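Local structure of PPC domain-containing protein (2H6L) at residues L73-N78 with C88-L93. The protein is of unknown function but binds zinc in a PPC domain and forms an assembly of three identical chains. Numbering follows the deposited sequence.
Sequences LSLSGN and CHIHVL. With ZN (zinc ion), chain D.
Ser-76 and His-91 exchange two nearly straight backbone hydrogen bonds, Ser-76 N to His-91 O at 3.1 Å and His-91 N to Ser-76 O at 3.0 Å, in the middle of the antiparallel hairpin of strands 70-82 and 85-96. Asn-78 and His-89 also bond in both directions, the bond from Asn-78 N being the more bent. Toward the other end Leu-73 and Ser-74 both give their N-H to Leu-93 O, a classic beta bulge.

One face of the hairpin is apolar, and Leu-75 shows how it is filled. Its CB lies 3.9 Å from Val-92 CG1. With CG anti to the backbone N (chi1 -168°), the side chain runs alongside Val-92, and CG closes to 3.4 Å on that same CG1. CD1 stays beside it, whereas CD2 reaches Ile-90 CG2, also at 3.4 Å. Branched chains suit this tight face, covered at Leu-75 by Leu-22 of helix 22-33. Gly-77, paired with Ile-90, has no side chain and brings CA within 3.2 Å of His-89 O.

The other face is largely polar and turns to the neighbouring subunits; at one end Leu-93 and Ser-74 meet the same residues of both other chains. A water accepts from Ser-74 OG and donates to His-91 O, joining the strands. His-89 and His-91 emerge on this face, and each NE2 binds the zinc at 2.2 Å, with His-104 a further ligand. Both ND1 atoms are hydrogen-bonded to the second subunit, His-89 to Glu-114 OE1 and His-91 to Ile-72 O. Asn-78, its amide nearly perpendicular to the His-89 ring, gives ND2 to the same Glu-114 oxygen. Metal on one ring nitrogen and an acceptor on the other fix each imidazole's rotation; the neighbouring carboxylate would probably make His-89 a stronger zinc donor.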
ATOM      1  N   LEU A  73       2.854  -9.058  -4.057  1.00 20.67           N
ATOM      2  CA  LEU A  73       3.729  -7.901  -4.189  1.00 19.41           C
ATOM      3  C   LEU A  73       3.100  -6.662  -3.581  1.00 21.44           C
ATOM      4  O   LEU A  73       3.798  -5.742  -3.133  1.00 20.82           O
ATOM      5  CB  LEU A  73       4.043  -7.673  -5.660  1.00 17.91           C
ATOM      6  CG  LEU A  73       4.615  -8.914  -6.343  1.00 17.30           C
ATOM      7  CD1 LEU A  73       4.891  -8.620  -7.811  1.00 15.74           C
ATOM      8  CD2 LEU A  73       5.900  -9.346  -5.632  1.00 17.86           C
ATOM      9  N   SER A  74       1.769  -6.656  -3.558  1.00 21.30           N
ATOM     10  CA  SER A  74       1.001  -5.553  -3.008  1.00 21.41           C
ATOM     11  C   SER A  74      -0.457  -5.976  -2.864  1.00 19.74           C
ATOM     12  O   SER A  74      -1.047  -6.523  -3.795  1.00 20.01           O
ATOM     13  CB  SER A  74       1.093  -4.327  -3.924  1.00 21.70           C
ATOM     14  OG  SER A  74       0.313  -3.258  -3.415  1.00 24.56           O
ATOM     15  N   LEU A  75      -1.014  -5.732  -1.685  1.00 18.96           N
ATOM     16  CA  LEU A  75      -2.403  -6.053  -1.383  1.00 19.19           C
ATOM     17  C   LEU A  75      -2.938  -4.886  -0.565  1.00 18.02           C
ATOM     18  O   LEU A  75      -2.426  -4.572   0.510  1.00 16.75           O
ATOM     19  CB  LEU A  75      -2.496  -7.358  -0.583  1.00 17.17           C
ATOM     20  CG  LEU A  75      -3.907  -7.951  -0.454  1.00 17.06           C
ATOM     21  CD1 LEU A  75      -3.796  -9.450  -0.247  1.00 16.32           C
ATOM     22  CD2 LEU A  75      -4.676  -7.285   0.685  1.00 17.30           C
ATOM     23  N   SER A  76      -3.962  -4.230  -1.085  1.00 18.09           N
ATOM     24  CA  SER A  76      -4.530  -3.082  -0.403  1.00 18.66           C
ATOM     25  C   SER A  76      -6.035  -3.014  -0.608  1.00 16.87           C
ATOM     26  O   SER A  76      -6.549  -3.451  -1.628  1.00 15.00           O
ATOM     27  CB  SER A  76      -3.880  -1.801  -0.932  1.00 18.52           C
ATOM     28  OG  SER A  76      -4.537  -0.666  -0.404  1.00 25.04           O
ATOM     29  N   GLY A  77      -6.748  -2.464   0.361  1.00 18.82           N
ATOM     30  CA  GLY A  77      -8.182  -2.380   0.195  1.00 19.63           C
ATOM     31  C   GLY A  77      -8.908  -1.840   1.399  1.00 19.40           C
ATOM     32  O   GLY A  77      -8.304  -1.284   2.314  1.00 18.89           O
ATOM     33  N   ASN A  78     -10.222  -2.018   1.402  1.00 17.97           N
ATOM     34  CA  ASN A  78     -11.030  -1.525   2.491  1.00 16.76           C
ATOM     35  C   ASN A  78     -12.192  -2.452   2.817  1.00 14.92           C
ATOM     36  O   ASN A  78     -12.528  -3.362   2.053  1.00 14.45           O
ATOM     37  CB  ASN A  78     -11.569  -0.142   2.127  1.00 17.05           C
ATOM     38  CG  ASN A  78     -12.385  -0.163   0.858  1.00 19.34           C
ATOM     39  OD1 ASN A  78     -13.425  -0.825   0.789  1.00 21.06           O
ATOM     40  ND2 ASN A  78     -11.919   0.552  -0.161  1.00 17.13           N
ATOM     41  N   CYS A  88     -15.237  -7.029   1.801  1.00 23.00           N
ATOM     42  CA  CYS A  88     -13.888  -6.615   1.422  1.00 20.77           C
ATOM     43  C   CYS A  88     -13.757  -6.271  -0.060  1.00 19.71           C
ATOM     44  O   CYS A  88     -14.251  -6.994  -0.919  1.00 19.29           O
ATOM     45  CB  CYS A  88     -12.867  -7.718   1.746  1.00 20.48           C
ATOM     46  SG  CYS A  88     -12.620  -8.103   3.498  1.00 25.69           S
ATOM     47  N   HIS A  89     -13.090  -5.152  -0.339  1.00 17.97           N
ATOM     48  CA  HIS A  89     -12.813  -4.715  -1.699  1.00 15.17           C
ATOM     49  C   HIS A  89     -11.295  -4.636  -1.725  1.00 14.66           C
ATOM     50  O   HIS A  89     -10.709  -3.731  -1.138  1.00 16.15           O
ATOM     51  CB  HIS A  89     -13.382  -3.329  -1.980  1.00 15.24           C
ATOM     52  CG  HIS A  89     -13.144  -2.866  -3.383  1.00 17.90           C
ATOM     53  ND1 HIS A  89     -13.469  -1.600  -3.819  1.00 17.91           N
ATOM     54  CD2 HIS A  89     -12.617  -3.510  -4.452  1.00 16.76           C
ATOM     55  CE1 HIS A  89     -13.152  -1.484  -5.095  1.00 17.48           C
ATOM     56  NE2 HIS A  89     -12.634  -2.628  -5.505  1.00 18.22           N
ATOM     57  N   ILE A  90     -10.661  -5.574  -2.411  1.00 16.00           N
ATOM     58  CA  ILE A  90      -9.206  -5.614  -2.440  1.00 16.99           C
ATOM     59  C   ILE A  90      -8.586  -5.672  -3.822  1.00 16.25           C
ATOM     60  O   ILE A  90      -9.061  -6.386  -4.701  1.00 17.30           O
ATOM     61  CB  ILE A  90      -8.691  -6.844  -1.660  1.00 16.58           C
ATOM     62  CG1 ILE A  90      -9.270  -6.842  -0.249  1.00 16.09           C
ATOM     63  CG2 ILE A  90      -7.158  -6.851  -1.637  1.00 16.28           C
ATOM     64  CD1 ILE A  90      -9.128  -8.170   0.467  1.00 17.37           C
ATOM     65  N   HIS A  91      -7.506  -4.920  -4.002  1.00 15.29           N
ATOM     66  CA  HIS A  91      -6.780  -4.927  -5.258  1.00 16.10           C
ATOM     67  C   HIS A  91      -5.391  -5.463  -4.947  1.00 16.91           C
ATOM     68  O   HIS A  91      -4.848  -5.206  -3.871  1.00 17.88           O
ATOM     69  CB  HIS A  91      -6.702  -3.519  -5.857  1.00 17.29           C
ATOM     70  CG  HIS A  91      -7.933  -3.121  -6.614  1.00 19.09           C
ATOM     71  ND1 HIS A  91      -7.928  -2.148  -7.590  1.00 22.16           N
ATOM     72  CD2 HIS A  91      -9.204  -3.583  -6.553  1.00 16.96           C
ATOM     73  CE1 HIS A  91      -9.141  -2.030  -8.100  1.00 18.94           C
ATOM     74  NE2 HIS A  91      -9.934  -2.890  -7.488  1.00 17.56           N
ATOM     75  N   VAL A  92      -4.819  -6.221  -5.873  1.00 16.20           N
ATOM     76  CA  VAL A  92      -3.500  -6.786  -5.638  1.00 17.58           C
ATOM     77  C   VAL A  92      -2.586  -6.786  -6.835  1.00 18.27           C
ATOM     78  O   VAL A  92      -2.998  -6.567  -7.976  1.00 18.47           O
ATOM     79  CB  VAL A  92      -3.574  -8.266  -5.181  1.00 19.98           C
ATOM     80  CG1 VAL A  92      -4.279  -8.377  -3.846  1.00 18.33           C
ATOM     81  CG2 VAL A  92      -4.281  -9.103  -6.256  1.00 19.61           C
ATOM     82  N   LEU A  93      -1.324  -7.045  -6.527  1.00 17.87           N
ATOM     83  CA  LEU A  93      -0.259  -7.183  -7.502  1.00 18.30           C
ATOM     84  C   LEU A  93       0.423  -8.468  -7.040  1.00 16.68           C
ATOM     85  O   LEU A  93       0.900  -8.566  -5.905  1.00 12.65           O
ATOM     86  CB  LEU A  93       0.694  -5.992  -7.435  1.00 20.78           C
ATOM     87  CG  LEU A  93       0.235  -4.829  -8.313  1.00 21.27           C
ATOM     88  CD1 LEU A  93       0.348  -3.514  -7.565  1.00 21.90           C
ATOM     89  CD2 LEU A  93       1.070  -4.822  -9.580  1.00 19.96           C
TER
HETATM   90 ZN    ZN D 401     -12.079  -3.377  -7.501  1.00 26.53          ZN
HETATM   91  O   HOH W   1      -2.452  -3.335  -3.808  1.00 26.58           O